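Local coordinates for uncharacterized protein (Pyrococcus abyssi, PDB 5IFF) that acts as the restriction DNA glycosylase R.PabI, probably removing adenine bases from its recognition sequence in double-stranded DNA, at residues Arg77-Glu81 / His82-Thr86; Asn88-Tyr91 / Glu92-Phe96; Tyr184-Pro187 / Val188-Lys192; Asn207-Val210 / Lys211-Ser215. The protein carries 2 engineered substitutions. One frame throughout, in Å; residues are numbered along the deposited sequence.

All four contacts are local, and they follow one another along the chain without nesting or crossing. Interaction 1 ends helix 72-81 and turns the chain toward helix 87-99. Interaction 2 lies within that second helix and touches interaction 1 through Ile90. Much later, interaction 3 joins strand 181-186 to helix 188-201. Its Val188 and Met191 pack on Ala79, Ile84 and Leu85 of interaction 1. Interaction 4 lies on helix 203-216, next in the chain after helix 188-201. Its Leu213 meets Ile90, Leu93 and Leu94 of interaction 2. Interactions 3 and 4 do not touch. Interaction 3 links the three-stranded sheet to the helices, interaction 1 packs against that junction, and interactions 2 and 4 join helices 87-99 and 203-216.

Interaction 1: residues Arg77-Glu81 / His82-Thr86; sequences RLAHE and HGILT
Ala79 and Ile84 touch across the C-terminal end of helix 72-81, which closes in a Schellman motif. The backbone bonds define it. Gly83 N donates to His80 O at 3.1 Å, and Ile84 N gives a weak bond to Ala79 O at 2.8 Å. Leu85 N reaches the same Ala79 O at 3.0 Å, from above the carbonyl plane. Gly83 has the positive phi (77°) that reverses the chain.

Two histidine side chains add polar bonds. His82 ND1 donates to Leu78 O at 3.2 Å, with the oxygen near the ring plane. His82 N bonds to the same oxygen from the opposite face of the carbonyl. His80 holds its CG trans to the backbone N (chi1 -179°). This brings ND1 to Leu85 O at 3.0 Å, which lies at the ring edge and in plane. Replacing His80 with alanine would probably leave Leu85 O without this donor and the turn less firmly tied to the helix.

The apolar part is small. Ala79 CB lies 4.0 Å from Ile84 CB and 3.8 Å from Leu85 CB. Met191 and Ile12 also pack on Ala79. Past the turn, Thr86 OG1 bonds to Asp89 N as the N-cap of the next helix. Leu78 O, Ala79 O and His80 O, near the end of the helix, are thus met by backbone donors and, at Leu78 O, by a ring N-H.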
loop_
_atom_site.group_PDB
_atom_site.type_symbol
_atom_site.label_atom_id
_atom_site.label_comp_id
_atom_site.label_asym_id
_atom_site.label_seq_id
_atom_site.Cartn_x
_atom_site.Cartn_y
_atom_site.Cartn_z
ATOM N N ARG A 77 -8.459 -16.490 27.191
ATOM C CA ARG A 77 -8.340 -17.947 27.278
ATOM C C ARG A 77 -7.236 -18.268 28.308
ATOM O O ARG A 77 -7.386 -19.177 29.138
ATOM C CB ARG A 77 -8.048 -18.589 25.916
ATOM C CG ARG A 77 -8.014 -20.124 25.994
ATOM C CD ARG A 77 -7.761 -20.794 24.647
ATOM N NE ARG A 77 -8.888 -20.680 23.713
ATOM C CZ ARG A 77 -8.909 -19.822 22.701
ATOM N NH1 ARG A 77 -9.942 -19.778 21.885
ATOM N NH2 ARG A 77 -7.877 -19.006 22.515
ATOM N N LEU A 78 -6.128 -17.526 28.269
ATOM C CA LEU A 78 -5.042 -17.764 29.250
ATOM C C LEU A 78 -5.517 -17.409 30.657
ATOM O O LEU A 78 -5.221 -18.146 31.605
ATOM C CB LEU A 78 -3.779 -16.947 28.923
ATOM C CG LEU A 78 -2.894 -17.422 27.772
ATOM C CD1 LEU A 78 -1.730 -16.417 27.599
ATOM C CD2 LEU A 78 -2.414 -18.881 27.956
ATOM N N ALA A 79 -6.266 -16.302 30.786
ATOM C CA ALA A 79 -6.765 -15.911 32.119
ATOM C C ALA A 79 -7.687 -16.986 32.720
ATOM O O ALA A 79 -7.666 -17.286 33.922
ATOM C CB ALA A 79 -7.502 -14.574 32.026
ATOM N N HIS A 80 -8.558 -17.531 31.878
ATOM C CA HIS A 80 -9.458 -18.574 32.372
ATOM C C HIS A 80 -8.722 -19.883 32.634
ATOM O O HIS A 80 -8.940 -20.522 33.668
ATOM C CB HIS A 80 -10.620 -18.783 31.382
ATOM C CG HIS A 80 -11.586 -19.814 31.845
ATOM N ND1 HIS A 80 -12.302 -19.697 33.024
ATOM C CD2 HIS A 80 -11.879 -21.047 31.351
ATOM C CE1 HIS A 80 -13.041 -20.784 33.199
ATOM N NE2 HIS A 80 -12.795 -21.612 32.194
ATOM N N GLU A 81 -7.807 -20.285 31.748
ATOM C CA GLU A 81 -6.993 -21.476 32.013
ATOM C C GLU A 81 -6.359 -21.440 33.421
ATOM O O GLU A 81 -6.270 -22.464 34.096
ATOM C CB GLU A 81 -5.871 -21.638 30.994
ATOM C CG GLU A 81 -6.268 -21.938 29.564
ATOM C CD GLU A 81 -5.044 -21.994 28.643
ATOM O OE1 GLU A 81 -3.950 -22.426 29.120
ATOM O OE2 GLU A 81 -5.177 -21.595 27.460
ATOM N N HIS A 82 -5.930 -20.259 33.853
ATOM C CA HIS A 82 -5.118 -20.115 35.051
ATOM C C HIS A 82 -5.910 -19.592 36.233
ATOM O O HIS A 82 -5.326 -19.202 37.215
ATOM C CB HIS A 82 -3.890 -19.194 34.765
ATOM C CG HIS A 82 -2.835 -19.904 33.987
ATOM N ND1 HIS A 82 -2.714 -19.786 32.618
ATOM C CD2 HIS A 82 -1.986 -20.891 34.349
ATOM C CE1 HIS A 82 -1.775 -20.612 32.187
ATOM N NE2 HIS A 82 -1.325 -21.298 33.220
ATOM N N GLY A 83 -7.235 -19.531 36.105
ATOM C CA GLY A 83 -8.064 -19.188 37.246
ATOM C C GLY A 83 -8.061 -17.703 37.582
ATOM O O GLY A 83 -8.565 -17.301 38.616
ATOM N N ILE A 84 -7.524 -16.880 36.678
ATOM C CA ILE A 84 -7.587 -15.441 36.842
ATOM C C ILE A 84 -9.004 -14.955 36.531
ATOM O O ILE A 84 -9.598 -14.186 37.292
ATOM C CB ILE A 84 -6.537 -14.748 35.947
ATOM C CG1 ILE A 84 -5.120 -15.048 36.504
ATOM C CG2 ILE A 84 -6.734 -13.226 35.932
ATOM C CD1 ILE A 84 -3.971 -14.674 35.471
ATOM N N LEU A 85 -9.547 -15.425 35.426
ATOM C CA LEU A 85 -10.907 -15.102 35.068
ATOM C C LEU A 85 -11.734 -16.379 35.371
ATOM O O LEU A 85 -11.507 -17.447 34.783
ATOM C CB LEU A 85 -10.957 -14.662 33.635
ATOM C CG LEU A 85 -12.146 -13.865 33.089
ATOM C CD1 LEU A 85 -13.349 -14.732 33.089
ATOM C CD2 LEU A 85 -12.470 -12.572 33.793
ATOM N N THR A 86 -12.611 -16.282 36.355
ATOM C CA THR A 86 -13.229 -17.461 36.936
ATOM C C THR A 86 -14.449 -17.874 36.118
ATOM O O THR A 86 -14.906 -17.121 35.252
ATOM C CB THR A 86 -13.711 -17.230 38.385
ATOM O OG1 THR A 86 -14.664 -16.169 38.368
ATOM C CG2 THR A 86 -12.546 -16.864 39.324
#

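Interaction 2: residues Asn88-Tyr91 / Glu92-Phe96; sequences NDIY and ELLKF
Ile90 O accepts the backbone N-H of Leu94 at 2.9 Å, almost straight out from the carbonyl. Lys95 N bonds to Tyr91 O at the same length. Glu92 N to Asn88 O and Leu93 N to Asp89 O complete an unbroken i to i+4 ladder, as expected in an alpha-helix.

The side chains sit over this ladder one turn apart. Leu94 CG rests 3.4 Å from Ile90 O. Its CD1 then comes 4.3 Å from Ile90 CG2, a loose apolar touch. Leu93 likewise has its CG 3.5 Å from Asp89 O. On another side of the helix, Asn88 and Glu92 run side by side and point the same way. Glu92 CG lies 3.3 Å from Asn88 O and 4.0 Å from Asn88 ND2. The Glu92 chain then bends at chi2 (-66°), and its carboxylate is turned only 21° from the Asn88 amide. Both groups belong to an exposed surface.

The Asp89 carboxylate makes a long, weak ion pair with Lys192. Ile90, Leu93 and Leu94 all pack on Leu213 of helix 203-216. Leu93 also meets Leu195 of helix 188-201. Phe96 lies on Ile199 and Ile200 of that helix, and on Tyr119 of the second subunit.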
loop_
_atom_site.group_PDB
_atom_site.type_symbol
_atom_site.label_atom_id
_atom_site.label_comp_id
_atom_site.label_asym_id
_atom_site.label_seq_id
_atom_site.Cartn_x
_atom_site.Cartn_y
_atom_site.Cartn_z
ATOM N N ASN A 88 -17.334 -18.045 37.339
ATOM C CA ASN A 88 -18.352 -17.112 37.745
ATOM C C ASN A 88 -18.219 -15.780 36.972
ATOM O O ASN A 88 -19.224 -15.161 36.636
ATOM C CB ASN A 88 -18.292 -16.860 39.231
ATOM C CG ASN A 88 -19.413 -15.975 39.706
ATOM O OD1 ASN A 88 -20.525 -16.421 39.886
ATOM N ND2 ASN A 88 -19.121 -14.727 39.940
ATOM N N ASP A 89 -16.972 -15.336 36.764
ATOM C CA ASP A 89 -16.738 -14.132 35.976
ATOM C C ASP A 89 -17.384 -14.304 34.584
ATOM O O ASP A 89 -18.007 -13.369 34.032
ATOM C CB ASP A 89 -15.245 -13.864 35.796
ATOM C CG ASP A 89 -14.565 -13.357 37.073
ATOM O OD1 ASP A 89 -15.221 -12.816 37.982
ATOM O OD2 ASP A 89 -13.331 -13.512 37.150
ATOM N N ILE A 90 -17.181 -15.492 33.985
ATOM C CA ILE A 90 -17.664 -15.719 32.612
ATOM C C ILE A 90 -19.198 -15.763 32.619
ATOM O O ILE A 90 -19.845 -15.170 31.735
ATOM C CB ILE A 90 -17.060 -17.013 31.986
ATOM C CG1 ILE A 90 -15.578 -16.764 31.681
ATOM C CG2 ILE A 90 -17.674 -17.327 30.617
ATOM C CD1 ILE A 90 -14.833 -18.059 31.396
ATOM N N TYR A 91 -19.783 -16.416 33.629
ATOM C CA TYR A 91 -21.253 -16.467 33.698
ATOM C C TYR A 91 -21.863 -15.072 33.813
ATOM O O TYR A 91 -22.940 -14.798 33.261
ATOM C CB TYR A 91 -21.738 -17.307 34.886
ATOM C CG TYR A 91 -21.219 -18.709 34.930
ATOM C CD1 TYR A 91 -20.877 -19.407 33.754
ATOM C CD2 TYR A 91 -21.072 -19.354 36.164
ATOM C CE1 TYR A 91 -20.403 -20.762 33.855
ATOM C CE2 TYR A 91 -20.615 -20.635 36.261
ATOM C CZ TYR A 91 -20.269 -21.328 35.106
ATOM O OH TYR A 91 -19.791 -22.609 35.293
ATOM N N GLU A 92 -21.203 -14.205 34.605
ATOM C CA GLU A 92 -21.646 -12.810 34.733
ATOM C C GLU A 92 -21.554 -12.048 33.395
ATOM O O GLU A 92 -22.393 -11.240 33.061
ATOM C CB GLU A 92 -20.802 -12.067 35.783
ATOM C CG GLU A 92 -21.095 -12.482 37.222
ATOM C CD GLU A 92 -22.495 -12.096 37.681
ATOM O OE1 GLU A 92 -22.835 -10.895 37.643
ATOM O OE2 GLU A 92 -23.257 -13.000 38.078
ATOM N N LEU A 93 -20.527 -12.312 32.637
ATOM C CA LEU A 93 -20.433 -11.665 31.341
ATOM C C LEU A 93 -21.505 -12.197 30.363
ATOM O O LEU A 93 -22.060 -11.436 29.563
ATOM C CB LEU A 93 -19.048 -11.865 30.758
ATOM C CG LEU A 93 -17.985 -11.024 31.451
ATOM C CD1 LEU A 93 -16.609 -11.595 31.166
ATOM C CD2 LEU A 93 -18.153 -9.596 30.955
ATOM N N LEU A 94 -21.759 -13.503 30.402
ATOM C CA LEU A 94 -22.828 -14.073 29.538
ATOM C C LEU A 94 -24.195 -13.491 29.908
ATOM O O LEU A 94 -25.040 -13.203 29.011
ATOM C CB LEU A 94 -22.833 -15.605 29.620
ATOM C CG LEU A 94 -21.603 -16.296 28.992
ATOM C CD1 LEU A 94 -21.688 -17.812 29.285
ATOM C CD2 LEU A 94 -21.517 -16.024 27.520
ATOM N N LYS A 95 -24.420 -13.307 31.203
ATOM C CA LYS A 95 -25.644 -12.669 31.703
ATOM C C LYS A 95 -25.784 -11.212 31.221
ATOM O O LYS A 95 -26.875 -10.753 30.883
ATOM C CB LYS A 95 -25.677 -12.669 33.225
ATOM C CG LYS A 95 -27.058 -12.310 33.795
ATOM C CD LYS A 95 -27.145 -12.552 35.321
ATOM C CE LYS A 95 -26.438 -13.843 35.765
ATOM N NZ LYS A 95 -27.047 -14.509 36.988
ATOM N N PHE A 96 -24.685 -10.482 31.272
ATOM C CA PHE A 96 -24.647 -9.113 30.742
ATOM C C PHE A 96 -25.050 -9.089 29.253
ATOM O O PHE A 96 -25.948 -8.321 28.845
ATOM C CB PHE A 96 -23.248 -8.518 30.943
ATOM C CG PHE A 96 -23.064 -7.140 30.325
ATOM C CD1 PHE A 96 -23.647 -6.017 30.912
ATOM C CD2 PHE A 96 -22.313 -6.987 29.172
ATOM C CE1 PHE A 96 -23.467 -4.731 30.363
ATOM C CE2 PHE A 96 -22.131 -5.708 28.604
ATOM C CZ PHE A 96 -22.719 -4.577 29.214
#

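Interaction 3: residues Tyr184-Pro187 / Val188-Lys192; sequences YEVP and VDLMK
A strand-to-helix junction brings Pro187 against Leu190, where strand 181-186 gives way to helix 188-201. Pro187 holds the N-cap position. Its ring CD lies 3.8 Å from Leu190 CB, and its carbonyl oxygen takes weak bonds from Leu190 N at 3.0 Å and Met191 N at 3.4 Å. Asp189 is close by on the first turn. Its chi1 of 58° sets CG between the backbone N and the carbonyl carbon, and OD1 comes to 3.0 Å from Pro187 CB.

The strand is an outer one, within this chain, of a three-stranded antiparallel sheet. Residues 184-186 run at 66° to the axis of helical residues 188-192. Two strand side chains reach the helix. Leu190 CD2 sits at the edge of the Tyr184 ring, in its plane, 3.5 Å from the hydroxyl OH. That hydroxyl is hydrogen-bonded to Glu139. Val186 and Met191 cross at about a right angle, with Val186 CG1 3.5 Å from Met191 CG. Met75 of helix 72-81 packs on both. The Leu190 side chain also touches Val160, and lies about 7 Å from that of Ile60, which binds adenine in another structure of this protein; none is bound here.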
loop_
_atom_site.group_PDB
_atom_site.type_symbol
_atom_site.label_atom_id
_atom_site.label_comp_id
_atom_site.label_asym_id
_atom_site.label_seq_id
_atom_site.Cartn_x
_atom_site.Cartn_y
_atom_site.Cartn_z
ATOM N N TYR A 184 3.187 -4.802 30.434
ATOM C CA TYR A 184 1.973 -4.358 31.088
ATOM C C TYR A 184 1.212 -5.541 31.692
ATOM O O TYR A 184 0.815 -6.470 30.963
ATOM C CB TYR A 184 1.078 -3.632 30.063
ATOM C CG TYR A 184 -0.270 -3.255 30.615
ATOM C CD1 TYR A 184 -0.383 -2.342 31.655
ATOM C CD2 TYR A 184 -1.435 -3.800 30.083
ATOM C CE1 TYR A 184 -1.631 -2.009 32.188
ATOM C CE2 TYR A 184 -2.688 -3.459 30.602
ATOM C CZ TYR A 184 -2.778 -2.551 31.633
ATOM O OH TYR A 184 -4.028 -2.230 32.143
ATOM N N GLU A 185 0.927 -5.482 32.995
ATOM C CA GLU A 185 0.178 -6.567 33.621
ATOM C C GLU A 185 -1.284 -6.248 33.406
ATOM O O GLU A 185 -1.739 -5.143 33.711
ATOM C CB GLU A 185 0.538 -6.697 35.114
ATOM C CG GLU A 185 2.059 -6.870 35.340
ATOM C CD GLU A 185 2.498 -6.944 36.829
ATOM O OE1 GLU A 185 1.763 -6.445 37.700
ATOM O OE2 GLU A 185 3.575 -7.522 37.110
ATOM N N VAL A 186 -2.020 -7.198 32.839
ATOM C CA VAL A 186 -3.405 -6.932 32.466
ATOM C C VAL A 186 -4.268 -7.207 33.676
ATOM O O VAL A 186 -4.302 -8.331 34.139
ATOM C CB VAL A 186 -3.872 -7.839 31.279
ATOM C CG1 VAL A 186 -5.376 -7.545 30.905
ATOM C CG2 VAL A 186 -2.949 -7.638 30.063
ATOM N N PRO A 187 -4.974 -6.183 34.182
ATOM C CA PRO A 187 -5.900 -6.369 35.292
ATOM C C PRO A 187 -7.111 -7.217 34.855
ATOM O O PRO A 187 -7.601 -7.005 33.741
ATOM C CB PRO A 187 -6.326 -4.937 35.627
ATOM C CG PRO A 187 -5.365 -4.031 34.882
ATOM C CD PRO A 187 -5.063 -4.826 33.652
ATOM N N VAL A 188 -7.611 -8.129 35.705
ATOM C CA VAL A 188 -8.863 -8.807 35.327
ATOM C C VAL A 188 -10.010 -7.880 34.956
ATOM O O VAL A 188 -10.747 -8.201 34.054
ATOM C CB VAL A 188 -9.442 -9.718 36.435
ATOM C CG1 VAL A 188 -10.415 -10.655 35.818
ATOM C CG2 VAL A 188 -8.402 -10.527 37.050
ATOM N N ASP A 189 -10.189 -6.750 35.647
ATOM C CA ASP A 189 -11.327 -5.899 35.323
ATOM C C ASP A 189 -11.206 -5.288 33.910
ATOM O O ASP A 189 -12.210 -4.955 33.290
ATOM C CB ASP A 189 -11.527 -4.792 36.369
ATOM C CG ASP A 189 -10.317 -3.904 36.528
ATOM O OD1 ASP A 189 -9.268 -4.220 35.945
ATOM O OD2 ASP A 189 -10.403 -2.897 37.261
ATOM N N LEU A 190 -9.985 -5.145 33.418
ATOM C CA LEU A 190 -9.788 -4.612 32.085
ATOM C C LEU A 190 -10.283 -5.651 31.053
ATOM O O LEU A 190 -10.797 -5.313 30.025
ATOM C CB LEU A 190 -8.335 -4.332 31.794
ATOM C CG LEU A 190 -8.051 -3.839 30.377
ATOM C CD1 LEU A 190 -8.813 -2.556 30.085
ATOM C CD2 LEU A 190 -6.507 -3.644 30.123
ATOM N N MET A 191 -9.989 -6.909 31.298
ATOM C CA MET A 191 -10.429 -7.958 30.383
ATOM C C MET A 191 -11.941 -8.025 30.412
ATOM O O MET A 191 -12.568 -8.177 29.349
ATOM C CB MET A 191 -9.838 -9.329 30.775
ATOM C CG MET A 191 -8.311 -9.472 30.424
ATOM S SD MET A 191 -7.622 -11.097 30.899
ATOM C CE MET A 191 -7.104 -10.735 32.621
ATOM N N LYS A 192 -12.515 -7.919 31.606
ATOM C CA LYS A 192 -13.969 -7.892 31.690
ATOM C C LYS A 192 -14.577 -6.727 30.905
ATOM O O LYS A 192 -15.526 -6.903 30.144
ATOM C CB LYS A 192 -14.414 -7.797 33.117
ATOM C CG LYS A 192 -14.033 -9.045 33.941
ATOM C CD LYS A 192 -14.517 -8.800 35.403
ATOM C CE LYS A 192 -14.183 -9.936 36.365
ATOM N NZ LYS A 192 -14.405 -9.517 37.833
#

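Interaction 4: residues Asn207-Val210 / Lys211-Ser215; sequences NDIV and KFLRS
Arg214 lies back along its helix over Val210, one turn earlier. Its CB is 3.4 Å from Val210 O and its CG 3.3 Å from the same oxygen. CD lies between the two, still near Val210 O and 3.9 Å from Val210 CG1. NE and CZ each approach that methyl to 3.4 Å. NH1 and NH2 flank it slightly farther away. CG1 therefore sits over the centre of one face of the guanidinium. Arg214 is extended from CG to NE, which carries the flat group across the methyl. Val210 presents CG1 to this face, with CG1 trans to its backbone N (chi1 168°). The backbone bond Arg214 N to Val210 O, at 2.8 Å, joins the same two residues.

This is i to i+4 packing on helix 203-216, which lies against helices 72-81, 87-99 and 188-201. Ile209 and Leu213 form a second such pair and point the same way. Ile209 CG2 meets Leu213 CD1 at 3.7 Å, and Leu213 CG lies 3.3 Å from Ile209 O. A serine in place of Leu213 takes away CD1, and would probably leave a gap beside Ile209 CG2 and toward Ile90 and Leu94.

Ile209 also packs on Leu195, Phe198 and Ile199 of helix 188-201. Phe212 is directed to another helix and touches Ser73, Val76 and Arg77. Ser215 OG donates to Phe212 O at 2.6 Å. The carboxylate of Asp208 is hydrogen-bonded to Tyr62 OH.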
loop_
_atom_site.group_PDB
_atom_site.type_symbol
_atom_site.label_atom_id
_atom_site.label_comp_id
_atom_site.label_asym_id
_atom_site.label_seq_id
_atom_site.Cartn_x
_atom_site.Cartn_y
_atom_site.Cartn_z
ATOM N N ASN A 207 -22.364 -11.315 19.433
ATOM C CA ASN A 207 -22.525 -12.706 19.057
ATOM C C ASN A 207 -21.183 -13.389 19.033
ATOM O O ASN A 207 -21.061 -14.528 19.504
ATOM C CB ASN A 207 -23.211 -12.830 17.679
ATOM C CG ASN A 207 -24.675 -12.415 17.731
ATOM O OD1 ASN A 207 -25.300 -12.381 18.803
ATOM N ND2 ASN A 207 -25.236 -12.127 16.580
ATOM N N ASP A 208 -20.173 -12.680 18.511
ATOM C CA ASP A 208 -18.829 -13.250 18.465
ATOM C C ASP A 208 -18.310 -13.520 19.861
ATOM O O ASP A 208 -17.734 -14.581 20.105
ATOM C CB ASP A 208 -17.821 -12.351 17.758
ATOM C CG ASP A 208 -18.001 -12.309 16.256
ATOM O OD1 ASP A 208 -18.693 -13.203 15.692
ATOM O OD2 ASP A 208 -17.385 -11.397 15.650
ATOM N N ILE A 209 -18.454 -12.524 20.747
ATOM C CA ILE A 209 -17.957 -12.661 22.113
ATOM C C ILE A 209 -18.696 -13.788 22.852
ATOM O O ILE A 209 -18.066 -14.564 23.558
ATOM C CB ILE A 209 -18.119 -11.357 22.936
ATOM C CG1 ILE A 209 -17.276 -10.228 22.317
ATOM C CG2 ILE A 209 -17.708 -11.586 24.441
ATOM C CD1 ILE A 209 -15.742 -10.605 22.216
ATOM N N VAL A 210 -20.023 -13.856 22.713
ATOM C CA VAL A 210 -20.775 -14.911 23.441
ATOM C C VAL A 210 -20.376 -16.340 23.030
ATOM O O VAL A 210 -20.169 -17.203 23.881
ATOM C CB VAL A 210 -22.286 -14.668 23.258
ATOM C CG1 VAL A 210 -23.112 -15.852 23.719
ATOM C CG2 VAL A 210 -22.676 -13.420 23.985
ATOM N N LYS A 211 -20.256 -16.581 21.722
ATOM C CA LYS A 211 -19.794 -17.846 21.189
ATOM C C LYS A 211 -18.369 -18.205 21.686
ATOM O O LYS A 211 -18.083 -19.371 22.038
ATOM C CB LYS A 211 -19.855 -17.786 19.657
ATOM C CG LYS A 211 -19.394 -19.028 18.957
ATOM C CD LYS A 211 -19.804 -19.054 17.489
ATOM C CE LYS A 211 -19.402 -20.375 16.822
ATOM N NZ LYS A 211 -19.734 -21.561 17.668
ATOM N N PHE A 212 -17.504 -17.218 21.688
ATOM C CA PHE A 212 -16.142 -17.389 22.219
ATOM C C PHE A 212 -16.156 -17.784 23.707
ATOM O O PHE A 212 -15.511 -18.760 24.110
ATOM C CB PHE A 212 -15.346 -16.099 22.051
ATOM C CG PHE A 212 -14.037 -16.105 22.805
ATOM C CD1 PHE A 212 -13.063 -17.062 22.522
ATOM C CD2 PHE A 212 -13.817 -15.184 23.812
ATOM C CE1 PHE A 212 -11.862 -17.067 23.229
ATOM C CE2 PHE A 212 -12.615 -15.178 24.527
ATOM C CZ PHE A 212 -11.648 -16.113 24.232
ATOM N N LEU A 213 -16.872 -17.012 24.519
ATOM C CA LEU A 213 -16.957 -17.333 25.945
ATOM C C LEU A 213 -17.592 -18.691 26.168
ATOM O O LEU A 213 -17.084 -19.490 26.934
ATOM C CB LEU A 213 -17.750 -16.268 26.712
ATOM C CG LEU A 213 -17.078 -14.885 26.726
ATOM C CD1 LEU A 213 -18.003 -13.859 27.360
ATOM C CD2 LEU A 213 -15.700 -14.962 27.491
ATOM N N ARG A 214 -18.700 -18.983 25.478
ATOM C CA ARG A 214 -19.278 -20.309 25.589
ATOM C C ARG A 214 -18.264 -21.396 25.264
ATOM O O ARG A 214 -18.293 -22.457 25.875
ATOM C CB ARG A 214 -20.535 -20.482 24.688
ATOM C CG ARG A 214 -21.721 -19.719 25.241
ATOM C CD ARG A 214 -22.870 -19.728 24.247
ATOM N NE ARG A 214 -24.040 -18.958 24.667
ATOM C CZ ARG A 214 -25.025 -18.605 23.833
ATOM N NH1 ARG A 214 -24.963 -18.901 22.515
ATOM N NH2 ARG A 214 -26.059 -17.935 24.310
ATOM N N SER A 215 -17.354 -21.129 24.333
ATOM C CA SER A 215 -16.434 -22.170 23.881
ATOM C C SER A 215 -15.316 -22.379 24.892
ATOM O O SER A 215 -14.760 -23.473 24.967
ATOM C CB SER A 215 -15.816 -21.810 22.526
ATOM O OG SER A 215 -14.819 -20.803 22.662
#